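Local coordinates for protein serpin-12 (Manduca sexta, PDB 6CJ7) that probably inhibits serine proteases as a member of the serpin family and controls the prophenoloxidase activation system in larval hemolymph, at residues Glu231-Val236 / Trp364-Ser369; Gly175-Pro180 / Leu225-Asn230; Ala37-Ser42 / Asn169-Lys174. All coordinates share one frame; numbering follows the deposited sequence.

Contact 1. Residues Glu231-Val236 / Trp364-Ser369; sequences EYSLIV and WDNRSS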
ATOM      1  N   GLU A 231       3.891  -1.470  17.141  1.00 20.38           N
ATOM      2  CA  GLU A 231       2.833  -0.781  16.404  1.00 20.99           C
ATOM      3  C   GLU A 231       2.606  -1.426  15.051  1.00 21.43           C
ATOM      4  O   GLU A 231       1.465  -1.525  14.578  1.00 19.36           O
ATOM      5  CB  GLU A 231       3.201   0.691  16.225  1.00 20.37           C
ATOM      6  CG  GLU A 231       3.160   1.458  17.533  1.00 20.34           C
ATOM      7  CD  GLU A 231       3.748   2.843  17.425  1.00 20.46           C
ATOM      8  OE1 GLU A 231       4.377   3.142  16.372  1.00 20.83           O
ATOM      9  OE2 GLU A 231       3.597   3.612  18.403  1.00 23.90           O
ATOM     10  N   TYR A 232       3.689  -1.868  14.421  1.00 18.19           N
ATOM     11  CA  TYR A 232       3.671  -2.478  13.102  1.00 18.59           C
ATOM     12  C   TYR A 232       4.546  -3.721  13.131  1.00 18.72           C
ATOM     13  O   TYR A 232       5.426  -3.863  13.981  1.00 19.93           O
ATOM     14  CB  TYR A 232       4.200  -1.531  12.000  1.00 20.19           C
ATOM     15  CG  TYR A 232       3.542  -0.170  12.014  1.00 20.94           C
ATOM     16  CD1 TYR A 232       2.360   0.056  11.316  1.00 18.55           C
ATOM     17  CD2 TYR A 232       4.108   0.886  12.718  1.00 20.94           C
ATOM     18  CE1 TYR A 232       1.751   1.302  11.346  1.00 20.84           C
ATOM     19  CE2 TYR A 232       3.507   2.124  12.762  1.00 19.46           C
ATOM     20  CZ  TYR A 232       2.337   2.333  12.056  1.00 23.06           C
ATOM     21  OH  TYR A 232       1.741   3.576  12.091  1.00 23.60           O
ATOM     22  N   SER A 233       4.340  -4.591  12.144  1.00 19.04           N
ATOM     23  CA  SER A 233       5.224  -5.725  11.911  1.00 17.82           C
ATOM     24  C   SER A 233       5.572  -5.785  10.438  1.00 18.24           C
ATOM     25  O   SER A 233       4.743  -5.474   9.587  1.00 20.88           O
ATOM     26  CB  SER A 233       4.567  -7.062  12.282  1.00 20.93           C
ATOM     27  OG  SER A 233       4.123  -7.074  13.627  1.00 27.50           O
ATOM     28  N   LEU A 234       6.795  -6.215  10.139  1.00 17.53           N
ATOM     29  CA  LEU A 234       7.129  -6.667   8.796  1.00 18.98           C
ATOM     30  C   LEU A 234       7.010  -8.185   8.794  1.00 18.63           C
ATOM     31  O   LEU A 234       7.739  -8.877   9.520  1.00 20.25           O
ATOM     32  CB  LEU A 234       8.521  -6.224   8.342  1.00 18.01           C
ATOM     33  CG  LEU A 234       8.716  -6.369   6.822  1.00 18.86           C
ATOM     34  CD1 LEU A 234       7.930  -5.292   6.068  1.00 20.13           C
ATOM     35  CD2 LEU A 234      10.207  -6.330   6.483  1.00 22.86           C
ATOM     36  N   ILE A 235       6.062  -8.692   8.015  1.00 18.42           N
ATOM     37  CA  ILE A 235       5.835 -10.121   7.889  1.00 19.12           C
ATOM     38  C   ILE A 235       6.507 -10.545   6.595  1.00 19.63           C
ATOM     39  O   ILE A 235       6.168 -10.047   5.515  1.00 20.32           O
ATOM     40  CB  ILE A 235       4.336 -10.447   7.900  1.00 20.41           C
ATOM     41  CG1 ILE A 235       3.720  -9.949   9.214  1.00 21.17           C
ATOM     42  CG2 ILE A 235       4.113 -11.956   7.731  1.00 23.66           C
ATOM     43  CD1 ILE A 235       2.203 -10.004   9.243  1.00 24.37           C
ATOM     44  N   VAL A 236       7.507 -11.409   6.700  1.00 19.76           N
ATOM     45  CA  VAL A 236       8.308 -11.824   5.554  1.00 20.11           C
ATOM     46  C   VAL A 236       8.017 -13.288   5.286  1.00 21.70           C
ATOM     47  O   VAL A 236       8.072 -14.122   6.201  1.00 21.85           O
ATOM     48  CB  VAL A 236       9.808 -11.587   5.796  1.00 20.99           C
ATOM     49  CG1 VAL A 236      10.612 -11.968   4.551  1.00 20.90           C
ATOM     50  CG2 VAL A 236      10.054 -10.140   6.195  1.00 28.12           C
ATOM     51  N   TRP A 364       2.341  -4.771   8.343  1.00 16.21           N
ATOM     52  CA  TRP A 364       1.093  -5.074   9.021  1.00 17.61           C
ATOM     53  C   TRP A 364       0.861  -4.050  10.122  1.00 17.28           C
ATOM     54  O   TRP A 364       1.775  -3.759  10.905  1.00 18.36           O
ATOM     55  CB  TRP A 364       1.155  -6.494   9.602  1.00 19.43           C
ATOM     56  CG  TRP A 364      -0.146  -7.052  10.090  1.00 21.94           C
ATOM     57  CD1 TRP A 364      -0.586  -7.136  11.392  1.00 19.39           C
ATOM     58  CD2 TRP A 364      -1.163  -7.650   9.286  1.00 19.51           C
ATOM     59  NE1 TRP A 364      -1.823  -7.735  11.433  1.00 24.63           N
ATOM     60  CE2 TRP A 364      -2.199  -8.059  10.151  1.00 21.58           C
ATOM     61  CE3 TRP A 364      -1.303  -7.871   7.908  1.00 19.88           C
ATOM     62  CZ2 TRP A 364      -3.361  -8.682   9.682  1.00 20.23           C
ATOM     63  CZ3 TRP A 364      -2.459  -8.492   7.452  1.00 20.97           C
ATOM     64  CH2 TRP A 364      -3.462  -8.886   8.327  1.00 21.39           C
ATOM     65  N   ASP A 365      -0.347  -3.489  10.163  1.00 17.10           N
ATOM     66  CA  ASP A 365      -0.787  -2.666  11.288  1.00 16.94           C
ATOM     67  C   ASP A 365      -1.296  -3.605  12.379  1.00 19.23           C
ATOM     68  O   ASP A 365      -2.308  -4.291  12.197  1.00 20.17           O
ATOM     69  CB  ASP A 365      -1.849  -1.668  10.824  1.00 17.38           C
ATOM     70  CG  ASP A 365      -2.197  -0.638  11.896  1.00 19.78           C
ATOM     71  OD1 ASP A 365      -2.466  -1.028  13.065  1.00 19.88           O
ATOM     72  OD2 ASP A 365      -2.190   0.574  11.582  1.00 22.15           O
ATOM     73  N   ASN A 366      -0.546  -3.703  13.488  1.00 18.90           N
ATOM     74  CA  ASN A 366      -0.850  -4.683  14.527  1.00 20.65           C
ATOM     75  C   ASN A 366      -2.084  -4.329  15.341  1.00 23.16           C
ATOM     76  O   ASN A 366      -2.612  -5.191  16.061  1.00 28.53           O
ATOM     77  CB  ASN A 366       0.336  -4.821  15.477  1.00 19.95           C
ATOM     78  CG  ASN A 366       1.525  -5.460  14.817  1.00 23.09           C
ATOM     79  OD1 ASN A 366       1.367  -6.223  13.866  1.00 25.89           O
ATOM     80  ND2 ASN A 366       2.721  -5.163  15.312  1.00 23.05           N
ATOM     81  N   ARG A 367      -2.510  -3.073  15.309  1.00 21.75           N
ATOM     82  CA  ARG A 367      -3.682  -2.687  16.082  1.00 23.52           C
ATOM     83  C   ARG A 367      -4.956  -2.833  15.260  1.00 25.66           C
ATOM     84  O   ARG A 367      -5.995  -3.250  15.783  1.00 25.42           O
ATOM     85  CB  ARG A 367      -3.548  -1.244  16.584  1.00 26.00           C
ATOM     86  CG  ARG A 367      -4.819  -0.727  17.320  1.00 29.57           C
ATOM     87  CD  ARG A 367      -4.704  -0.935  18.772  1.00 29.72           C
ATOM     88  NE  ARG A 367      -5.888  -0.533  19.564  1.00 24.91           N
ATOM     89  CZ  ARG A 367      -5.859   0.367  20.538  1.00 35.75           C
ATOM     90  NH1 ARG A 367      -4.721   0.991  20.835  1.00 41.11           N
ATOM     91  NH2 ARG A 367      -6.964   0.641  21.211  1.00 32.72           N
ATOM     92  N   SER A 368      -4.891  -2.511  13.972  1.00 18.91           N
ATOM     93  CA  SER A 368      -6.067  -2.583  13.111  1.00 21.29           C
ATOM     94  C   SER A 368      -6.138  -3.866  12.288  1.00 21.46           C
ATOM     95  O   SER A 368      -7.168  -4.113  11.648  1.00 22.99           O
ATOM     96  CB  SER A 368      -6.110  -1.365  12.179  1.00 21.99           C
ATOM     97  OG  SER A 368      -6.445  -0.196  12.915  1.00 24.51           O
ATOM     98  N   SER A 369      -5.076  -4.677  12.293  1.00 21.30           N
ATOM     99  CA  SER A 369      -5.050  -5.981  11.627  1.00 22.04           C
ATOM    100  C   SER A 369      -5.321  -5.856  10.133  1.00 19.38           C
ATOM    101  O   SER A 369      -6.184  -6.543   9.580  1.00 22.95           O
ATOM    102  CB  SER A 369      -6.044  -6.951  12.266  1.00 23.22           C
ATOM    103  OG  SER A 369      -5.706  -7.192  13.621  1.00 26.84           O
TER
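Ser233 and Trp364 face each other as an antiparallel hydrogen-bonded pair: Trp364 N reaches Ser233 O at 2.8 Å, and Ser233 N returns a bond to Trp364 O at 3.0 Å. One residue further along, Tyr232 and Asp365 form the non-hydrogen-bonded pair, where Tyr232 CA lies 3.2 Å from Trp364 O in a CA-H...O contact. Beyond the strand end Asn366 N still donates to Glu231 O. In the serpin fold this joins strands 232-239 and 359-365 of the B sheet just before the second of them turns back into strand 370-377. At the start of that turn Asp365 forms an Asx motif, OD1 accepting from Arg367 N and Ser368 N and also salt-bridged to Arg87. Among the side chains, Asn366 has CG anti to its carbonyl carbon (chi1 -68°), which carries the amide back over the neighbouring strand; Ser233 OG donates to Asn366 OD1 at 2.9 Å, in the carbonyl plane but almost square to the C=O bond (97°). Apolar packing comes from Ile235, whose CD1 meets Trp364 CB at 3.7 Å, its side chain lying aslant to that of Trp364, with Val257 of helix 254-260 touching both.

Contact 2. Residues Gly175-Pro180 / Leu225-Asn230; sequences GLWEIP and LPFEYN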
ATOM      1  N   GLY A 175      10.300   2.433   9.393  1.00 19.74           N
ATOM      2  CA  GLY A 175      10.106   2.175  10.800  1.00 20.46           C
ATOM      3  C   GLY A 175      11.424   1.932  11.515  1.00 20.40           C
ATOM      4  O   GLY A 175      12.497   1.873  10.918  1.00 23.89           O
ATOM      5  N   LEU A 176      11.312   1.808  12.832  1.00 19.56           N
ATOM      6  CA  LEU A 176      12.431   1.473  13.700  1.00 21.02           C
ATOM      7  C   LEU A 176      12.149   0.104  14.304  1.00 20.80           C
ATOM      8  O   LEU A 176      11.097  -0.099  14.916  1.00 23.05           O
ATOM      9  CB  LEU A 176      12.586   2.528  14.799  1.00 26.62           C
ATOM     10  CG  LEU A 176      13.851   2.517  15.650  1.00 36.57           C
ATOM     11  CD1 LEU A 176      14.830   3.533  15.113  1.00 43.66           C
ATOM     12  CD2 LEU A 176      13.501   2.819  17.095  1.00 39.23           C
ATOM     13  N   TRP A 177      13.067  -0.839  14.126  1.00 21.09           N
ATOM     14  CA  TRP A 177      12.858  -2.154  14.704  1.00 21.64           C
ATOM     15  C   TRP A 177      12.792  -2.069  16.225  1.00 24.19           C
ATOM     16  O   TRP A 177      13.434  -1.223  16.860  1.00 27.06           O
ATOM     17  CB  TRP A 177      13.978  -3.115  14.307  1.00 23.04           C
ATOM     18  CG  TRP A 177      14.143  -3.306  12.838  1.00 22.36           C
ATOM     19  CD1 TRP A 177      15.239  -2.956  12.094  1.00 23.09           C
ATOM     20  CD2 TRP A 177      13.217  -3.919  11.923  1.00 23.04           C
ATOM     21  NE1 TRP A 177      15.046  -3.294  10.782  1.00 22.90           N
ATOM     22  CE2 TRP A 177      13.821  -3.896  10.649  1.00 22.55           C
ATOM     23  CE3 TRP A 177      11.933  -4.475  12.058  1.00 22.06           C
ATOM     24  CZ2 TRP A 177      13.189  -4.405   9.507  1.00 23.01           C
ATOM     25  CZ3 TRP A 177      11.306  -4.982  10.927  1.00 20.01           C
ATOM     26  CH2 TRP A 177      11.943  -4.950   9.664  1.00 21.47           C
ATOM     27  N   GLU A 178      12.008  -2.972  16.813  1.00 23.85           N
ATOM     28  CA  GLU A 178      12.020  -3.132  18.268  1.00 25.65           C
ATOM     29  C   GLU A 178      13.433  -3.386  18.777  1.00 31.74           C
ATOM     30  O   GLU A 178      13.853  -2.826  19.798  1.00 34.56           O
ATOM     31  CB  GLU A 178      11.084  -4.280  18.641  1.00 36.05           C
ATOM     32  CG  GLU A 178      10.712  -4.391  20.100  1.00 46.70           C
ATOM     33  CD  GLU A 178       9.733  -5.526  20.338  1.00 56.81           C
ATOM     34  OE1 GLU A 178      10.081  -6.685  20.024  1.00 55.74           O
ATOM     35  OE2 GLU A 178       8.608  -5.258  20.810  1.00 65.06           O
ATOM     36  N   ILE A 179      14.181  -4.222  18.072  1.00 27.31           N
ATOM     37  CA  ILE A 179      15.576  -4.500  18.396  1.00 28.43           C
ATOM     38  C   ILE A 179      16.414  -4.258  17.143  1.00 29.61           C
ATOM     39  O   ILE A 179      16.045  -4.713  16.049  1.00 31.01           O
ATOM     40  CB  ILE A 179      15.739  -5.926  18.941  1.00 36.24           C
ATOM     41  CG1 ILE A 179      15.046  -6.044  20.303  1.00 37.62           C
ATOM     42  CG2 ILE A 179      17.216  -6.288  19.071  1.00 38.14           C
ATOM     43  CD1 ILE A 179      14.997  -7.460  20.868  1.00 39.30           C
ATOM     44  N   PRO A 180      17.527  -3.538  17.249  1.00 29.58           N
ATOM     45  CA  PRO A 180      18.293  -3.190  16.051  1.00 30.60           C
ATOM     46  C   PRO A 180      19.029  -4.383  15.473  1.00 26.88           C
ATOM     47  O   PRO A 180      19.368  -5.341  16.172  1.00 31.17           O
ATOM     48  CB  PRO A 180      19.285  -2.134  16.556  1.00 34.82           C
ATOM     49  CG  PRO A 180      19.414  -2.403  18.009  1.00 39.06           C
ATOM     50  CD  PRO A 180      18.088  -2.922  18.465  1.00 35.25           C
ATOM     51  N   LEU A 225       8.633  -9.598  12.109  1.00 21.93           N
ATOM     52  CA  LEU A 225       9.643  -8.701  12.666  1.00 22.56           C
ATOM     53  C   LEU A 225       8.970  -7.456  13.236  1.00 19.41           C
ATOM     54  O   LEU A 225       8.431  -6.649  12.463  1.00 22.05           O
ATOM     55  CB  LEU A 225      10.654  -8.319  11.586  1.00 23.43           C
ATOM     56  CG  LEU A 225      11.208  -9.506  10.795  1.00 25.34           C
ATOM     57  CD1 LEU A 225      12.044  -9.050   9.604  1.00 23.64           C
ATOM     58  CD2 LEU A 225      12.010 -10.408  11.732  1.00 26.55           C
ATOM     59  N   PRO A 226       8.955  -7.247  14.551  1.00 19.90           N
ATOM     60  CA  PRO A 226       8.196  -6.117  15.107  1.00 19.69           C
ATOM     61  C   PRO A 226       8.939  -4.791  15.018  1.00 21.61           C
ATOM     62  O   PRO A 226      10.165  -4.713  15.155  1.00 22.45           O
ATOM     63  CB  PRO A 226       7.982  -6.517  16.576  1.00 24.72           C
ATOM     64  CG  PRO A 226       8.454  -7.938  16.690  1.00 32.82           C
ATOM     65  CD  PRO A 226       9.459  -8.143  15.605  1.00 22.54           C
ATOM     66  N   PHE A 227       8.167  -3.732  14.782  1.00 21.19           N
ATOM     67  CA  PHE A 227       8.687  -2.379  14.870  1.00 18.96           C
ATOM     68  C   PHE A 227       8.436  -1.835  16.279  1.00 19.68           C
ATOM     69  O   PHE A 227       7.857  -2.512  17.130  1.00 20.90           O
ATOM     70  CB  PHE A 227       8.066  -1.505  13.777  1.00 18.73           C
ATOM     71  CG  PHE A 227       8.566  -1.826  12.389  1.00 17.74           C
ATOM     72  CD1 PHE A 227       7.826  -2.640  11.534  1.00 17.31           C
ATOM     73  CD2 PHE A 227       9.776  -1.296  11.925  1.00 22.70           C
ATOM     74  CE1 PHE A 227       8.289  -2.914  10.233  1.00 18.06           C
ATOM     75  CE2 PHE A 227      10.246  -1.579  10.635  1.00 21.72           C
ATOM     76  CZ  PHE A 227       9.499  -2.384   9.795  1.00 20.21           C
ATOM     77  N   GLU A 228       8.887  -0.602  16.522  1.00 20.11           N
ATOM     78  CA  GLU A 228       8.891  -0.021  17.867  1.00 21.95           C
ATOM     79  C   GLU A 228       7.496  -0.034  18.485  1.00 21.65           C
ATOM     80  O   GLU A 228       6.505   0.292  17.825  1.00 21.34           O
ATOM     81  CB  GLU A 228       9.426   1.420  17.810  1.00 23.65           C
ATOM     82  CG  GLU A 228      10.092   1.874  19.096  1.00 31.14           C
ATOM     83  CD  GLU A 228      10.484   3.350  19.123  1.00 36.65           C
ATOM     84  OE1 GLU A 228       9.992   4.139  18.294  1.00 33.39           O
ATOM     85  OE2 GLU A 228      11.294   3.724  19.999  1.00 46.71           O
ATOM     86  N   TYR A 229       7.429  -0.428  19.762  1.00 23.87           N
ATOM     87  CA  TYR A 229       6.187  -0.502  20.538  1.00 23.54           C
ATOM     88  C   TYR A 229       5.180  -1.477  19.928  1.00 22.05           C
ATOM     89  O   TYR A 229       3.988  -1.427  20.251  1.00 23.21           O
ATOM     90  CB  TYR A 229       5.558   0.886  20.717  1.00 25.23           C
ATOM     91  CG  TYR A 229       6.525   1.899  21.283  1.00 28.33           C
ATOM     92  CD1 TYR A 229       7.121   1.693  22.522  1.00 36.57           C
ATOM     93  CD2 TYR A 229       6.849   3.051  20.587  1.00 28.56           C
ATOM     94  CE1 TYR A 229       8.016   2.608  23.052  1.00 38.46           C
ATOM     95  CE2 TYR A 229       7.745   3.981  21.112  1.00 30.58           C
ATOM     96  CZ  TYR A 229       8.327   3.749  22.339  1.00 35.15           C
ATOM     97  OH  TYR A 229       9.219   4.664  22.861  1.00 38.51           O
ATOM     98  N   ASN A 230       5.668  -2.384  19.082  1.00 22.14           N
ATOM     99  CA  ASN A 230       4.856  -3.356  18.352  1.00 22.75           C
ATOM    100  C   ASN A 230       3.683  -2.694  17.632  1.00 21.84           C
ATOM    101  O   ASN A 230       2.613  -3.283  17.495  1.00 24.10           O
ATOM    102  CB  ASN A 230       4.359  -4.475  19.268  1.00 28.55           C
ATOM    103  CG  ASN A 230       4.014  -5.740  18.491  1.00 27.78           C
ATOM    104  OD1 ASN A 230       4.693  -6.085  17.521  1.00 29.02           O
ATOM    105  ND2 ASN A 230       2.950  -6.420  18.898  1.00 35.80           N
TER
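Trp177 and Phe227 bring their backbones together in a single bridge, CA to CA 4.2 Å, flanked by two bonds of unequal quality. Glu178 N points straight at Pro226 O (3.0 Å, 179°), whereas Glu228 N meets Leu176 O in a weak, bent bond. In serpin terms this is the breach, the region at the end of sheet A where the strand that ends at Lys174 leaves for the C sheet and passes over the end of B-sheet strand 220-226. Gly175 C lies 3.6 Å from Phe227 CD2, and a beta carbon on Gly175 would point at the ring and probably collide with CD2.

The two aromatic side chains carry the contact. The six-membered ring of Trp177 and the Phe227 ring form an offset stack, centroids 4.2 Å apart and planes only 12° from parallel, with Phe227 CZ over one face of the indole. Trp177 keeps CG anti to its carbonyl carbon (chi1 -58°), which swings the indole back toward Phe227 although its CB points away. Pro226 O lies at the indole's edge, Leu225 CB packs against CZ3, and NE1 donates to Asp327 O. An alanine in place of Phe227 would probably strip this indole face of its stacking partner and leave Trp177 able to tilt into the gap. Away from the rings, the Glu228 carboxylate, salt-bridged to Arg90, has its CD 3.7 Å from Leu176 CD2.

Contact 3. Residues Ala37-Ser42 / Asn169-Lys174; sequences AASPFS and NAVYFK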
ATOM      1  N   ALA A  37       5.114  -3.245  -5.585  1.00 20.84           N
ATOM      2  CA  ALA A  37       4.792  -2.711  -4.267  1.00 18.26           C
ATOM      3  C   ALA A  37       3.531  -1.874  -4.371  1.00 18.84           C
ATOM      4  O   ALA A  37       3.364  -1.127  -5.338  1.00 23.21           O
ATOM      5  CB  ALA A  37       5.935  -1.853  -3.724  1.00 27.66           C
ATOM      6  N   ALA A  38       2.652  -1.999  -3.377  1.00 16.79           N
ATOM      7  CA  ALA A  38       1.447  -1.186  -3.331  1.00 17.24           C
ATOM      8  C   ALA A  38       0.881  -1.257  -1.927  1.00 19.24           C
ATOM      9  O   ALA A  38       1.210  -2.159  -1.149  1.00 20.09           O
ATOM     10  CB  ALA A  38       0.389  -1.647  -4.337  1.00 20.64           C
ATOM     11  N   SER A  39       0.015  -0.304  -1.613  1.00 15.58           N
ATOM     12  CA  SER A  39      -0.658  -0.307  -0.314  1.00 15.60           C
ATOM     13  C   SER A  39      -2.108  -0.736  -0.461  1.00 16.66           C
ATOM     14  O   SER A  39      -2.909   0.030  -1.012  1.00 19.17           O
ATOM     15  CB  SER A  39      -0.598   1.077   0.323  1.00 18.35           C
ATOM     16  OG  SER A  39      -1.411   1.097   1.509  1.00 17.16           O
ATOM     17  N   PRO A  40      -2.511  -1.917   0.024  1.00 20.09           N
ATOM     18  CA  PRO A  40      -3.949  -2.241   0.027  1.00 19.29           C
ATOM     19  C   PRO A  40      -4.774  -1.216   0.776  1.00 19.12           C
ATOM     20  O   PRO A  40      -5.922  -0.946   0.390  1.00 20.20           O
ATOM     21  CB  PRO A  40      -4.003  -3.620   0.700  1.00 21.61           C
ATOM     22  CG  PRO A  40      -2.632  -4.210   0.409  1.00 21.80           C
ATOM     23  CD  PRO A  40      -1.690  -3.035   0.521  1.00 24.17           C
ATOM     24  N   PHE A  41      -4.205  -0.621   1.828  1.00 17.46           N
ATOM     25  CA  PHE A  41      -4.883   0.442   2.566  1.00 18.68           C
ATOM     26  C   PHE A  41      -5.194   1.639   1.663  1.00 22.09           C
ATOM     27  O   PHE A  41      -6.354   2.073   1.567  1.00 18.87           O
ATOM     28  CB  PHE A  41      -4.014   0.828   3.775  1.00 21.09           C
ATOM     29  CG  PHE A  41      -4.501   2.015   4.536  1.00 21.81           C
ATOM     30  CD1 PHE A  41      -5.681   1.951   5.263  1.00 24.03           C
ATOM     31  CD2 PHE A  41      -3.781   3.194   4.539  1.00 29.51           C
ATOM     32  CE1 PHE A  41      -6.139   3.052   5.973  1.00 25.92           C
ATOM     33  CE2 PHE A  41      -4.228   4.298   5.250  1.00 36.93           C
ATOM     34  CZ  PHE A  41      -5.406   4.223   5.970  1.00 27.99           C
ATOM     35  N   SER A  42      -4.181   2.162   0.961  1.00 19.54           N
ATOM     36  CA  SER A  42      -4.387   3.340   0.120  1.00 18.61           C
ATOM     37  C   SER A  42      -5.362   3.054  -1.009  1.00 20.63           C
ATOM     38  O   SER A  42      -6.165   3.915  -1.376  1.00 20.32           O
ATOM     39  CB  SER A  42      -3.066   3.817  -0.490  1.00 19.87           C
ATOM     40  OG  SER A  42      -2.081   4.066   0.478  1.00 24.80           O
ATOM     41  N   ASN A 169      -3.481   8.941  -3.740  1.00 18.12           N
ATOM     42  CA  ASN A 169      -3.347   8.263  -2.454  1.00 15.63           C
ATOM     43  C   ASN A 169      -1.932   7.724  -2.404  1.00 18.77           C
ATOM     44  O   ASN A 169      -1.581   6.839  -3.193  1.00 21.09           O
ATOM     45  CB  ASN A 169      -4.372   7.145  -2.294  1.00 18.63           C
ATOM     46  CG  ASN A 169      -5.792   7.672  -2.296  1.00 19.04           C
ATOM     47  OD1 ASN A 169      -6.417   7.839  -3.359  1.00 21.30           O
ATOM     48  ND2 ASN A 169      -6.305   7.969  -1.097  1.00 21.90           N
ATOM     49  N   ALA A 170      -1.125   8.301  -1.535  1.00 18.38           N
ATOM     50  CA  ALA A 170       0.296   7.976  -1.459  1.00 17.73           C
ATOM     51  C   ALA A 170       0.639   7.571  -0.037  1.00 21.21           C
ATOM     52  O   ALA A 170       0.004   8.018   0.924  1.00 20.93           O
ATOM     53  CB  ALA A 170       1.134   9.172  -1.899  1.00 21.38           C
ATOM     54  N   VAL A 171       1.644   6.710   0.107  1.00 19.07           N
ATOM     55  CA  VAL A 171       2.045   6.287   1.452  1.00 18.23           C
ATOM     56  C   VAL A 171       3.542   6.007   1.471  1.00 18.57           C
ATOM     57  O   VAL A 171       4.100   5.441   0.522  1.00 18.52           O
ATOM     58  CB  VAL A 171       1.227   5.068   1.930  1.00 21.98           C
ATOM     59  CG1 VAL A 171       1.488   3.859   1.069  1.00 25.49           C
ATOM     60  CG2 VAL A 171       1.541   4.768   3.398  1.00 22.97           C
ATOM     61  N   TYR A 172       4.188   6.438   2.556  1.00 17.78           N
ATOM     62  CA  TYR A 172       5.614   6.204   2.805  1.00 16.23           C
ATOM     63  C   TYR A 172       5.767   5.601   4.188  1.00 18.97           C
ATOM     64  O   TYR A 172       5.178   6.106   5.152  1.00 19.14           O
ATOM     65  CB  TYR A 172       6.406   7.513   2.723  1.00 18.80           C
ATOM     66  CG  TYR A 172       7.794   7.449   3.317  1.00 23.46           C
ATOM     67  CD1 TYR A 172       8.788   6.699   2.714  1.00 25.01           C
ATOM     68  CD2 TYR A 172       8.124   8.180   4.448  1.00 25.12           C
ATOM     69  CE1 TYR A 172      10.077   6.649   3.244  1.00 27.64           C
ATOM     70  CE2 TYR A 172       9.411   8.135   4.990  1.00 27.91           C
ATOM     71  CZ  TYR A 172      10.376   7.372   4.374  1.00 25.90           C
ATOM     72  OH  TYR A 172      11.655   7.329   4.889  1.00 28.94           O
ATOM     73  N   PHE A 173       6.562   4.539   4.303  1.00 18.10           N
ATOM     74  CA  PHE A 173       6.861   3.979   5.617  1.00 17.08           C
ATOM     75  C   PHE A 173       8.349   3.735   5.777  1.00 17.38           C
ATOM     76  O   PHE A 173       8.980   3.132   4.907  1.00 18.81           O
ATOM     77  CB  PHE A 173       6.122   2.657   5.878  1.00 16.64           C
ATOM     78  CG  PHE A 173       6.346   2.110   7.269  1.00 15.81           C
ATOM     79  CD1 PHE A 173       7.325   1.152   7.514  1.00 18.17           C
ATOM     80  CD2 PHE A 173       5.591   2.569   8.332  1.00 18.17           C
ATOM     81  CE1 PHE A 173       7.545   0.656   8.786  1.00 18.61           C
ATOM     82  CE2 PHE A 173       5.800   2.080   9.611  1.00 18.29           C
ATOM     83  CZ  PHE A 173       6.776   1.115   9.848  1.00 19.55           C
ATOM     84  N   LYS A 174       8.899   4.188   6.902  1.00 17.89           N
ATOM     85  CA  LYS A 174      10.220   3.770   7.359  1.00 17.81           C
ATOM     86  C   LYS A 174      10.123   3.647   8.869  1.00 21.95           C
ATOM     87  O   LYS A 174       9.877   4.645   9.551  1.00 24.93           O
ATOM     88  CB  LYS A 174      11.304   4.776   6.962  1.00 20.42           C
ATOM     89  CG  LYS A 174      12.745   4.207   7.007  1.00 25.99           C
ATOM     90  CD  LYS A 174      13.301   4.135   8.397  1.00 39.83           C
ATOM     91  CE  LYS A 174      14.622   3.376   8.412  1.00 41.37           C
ATOM     92  NZ  LYS A 174      15.012   3.064   9.806  1.00 37.13           N
TER
HETATM   93  O   HOH W   1      -2.525   6.758   1.313  1.00 22.37           O
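Ser42 meets strand 165-174 with every atom of its short side chain. Its CB rests 4.0 Å from Asn169 CB, methylene against methylene. From there OG, anti to the carbonyl carbon (chi1 -55°), extends alongside Val171, coming within 3.6 Å of Val171 CG1. The hydroxyl donates its proton to a water at 2.9 Å, and that water in turn donates to Ala170 O at 2.9 Å, a relay that links the first turn of helix 40-51 to the strand backbone and gives a buried hydroxyl a polar partner. At the other end of the residue, Ser42 N donates to Ser39 OG (3.0 Å, 167°), the capping bond of the N-cap residue Ser39.

This is the shutter of the serpin fold, where the beginning of helix 40-51 lies beneath the central strands of sheet A, the region across which those strands part when a cleaved reactive loop inserts. His320 of the adjoining strand 317-326 bridges the two segments, accepting from Ser39 N at NE2 and donating from ND1 to Asn169 O.

Val171 is the apolar counterpart to both serines. With chi1 at 64°, CG1 sits between its backbone N and carbonyl carbon and is directed at the helix start, touching Ser39 CB at 3.6 Å as well as Ser42 OG. Ser39 OG, besides accepting the capping bond, is hydrogen-bonded to Leu372 O of strand 370-377. Asn169 CB lies 3.8 Å from Ser42 O, and its amide ND2 finds its hydrogen-bond partner in Asn97 OD1.

In the fold
From the N terminus, contact 3 closes first, when strand 165-174 returns over the start of helix 40-51 after 126 intervening residues. The chain runs straight on into contact 2, whose segments 175-180 and 225-230 are separated by 44 helix-free residues. Contact 1 begins at the very next residue and closes only near the C-terminal end of the fold. The three therefore follow in series, neither nested nor crossed. Together they tie sheet A, helix 40-51 and the B-sheet strands. Backbone pairing of strands 220-226 and 232-239 joins contacts 1 and 2, while Phe173, edge-to-face with Tyr232 and Phe227, connects contact 3 to both.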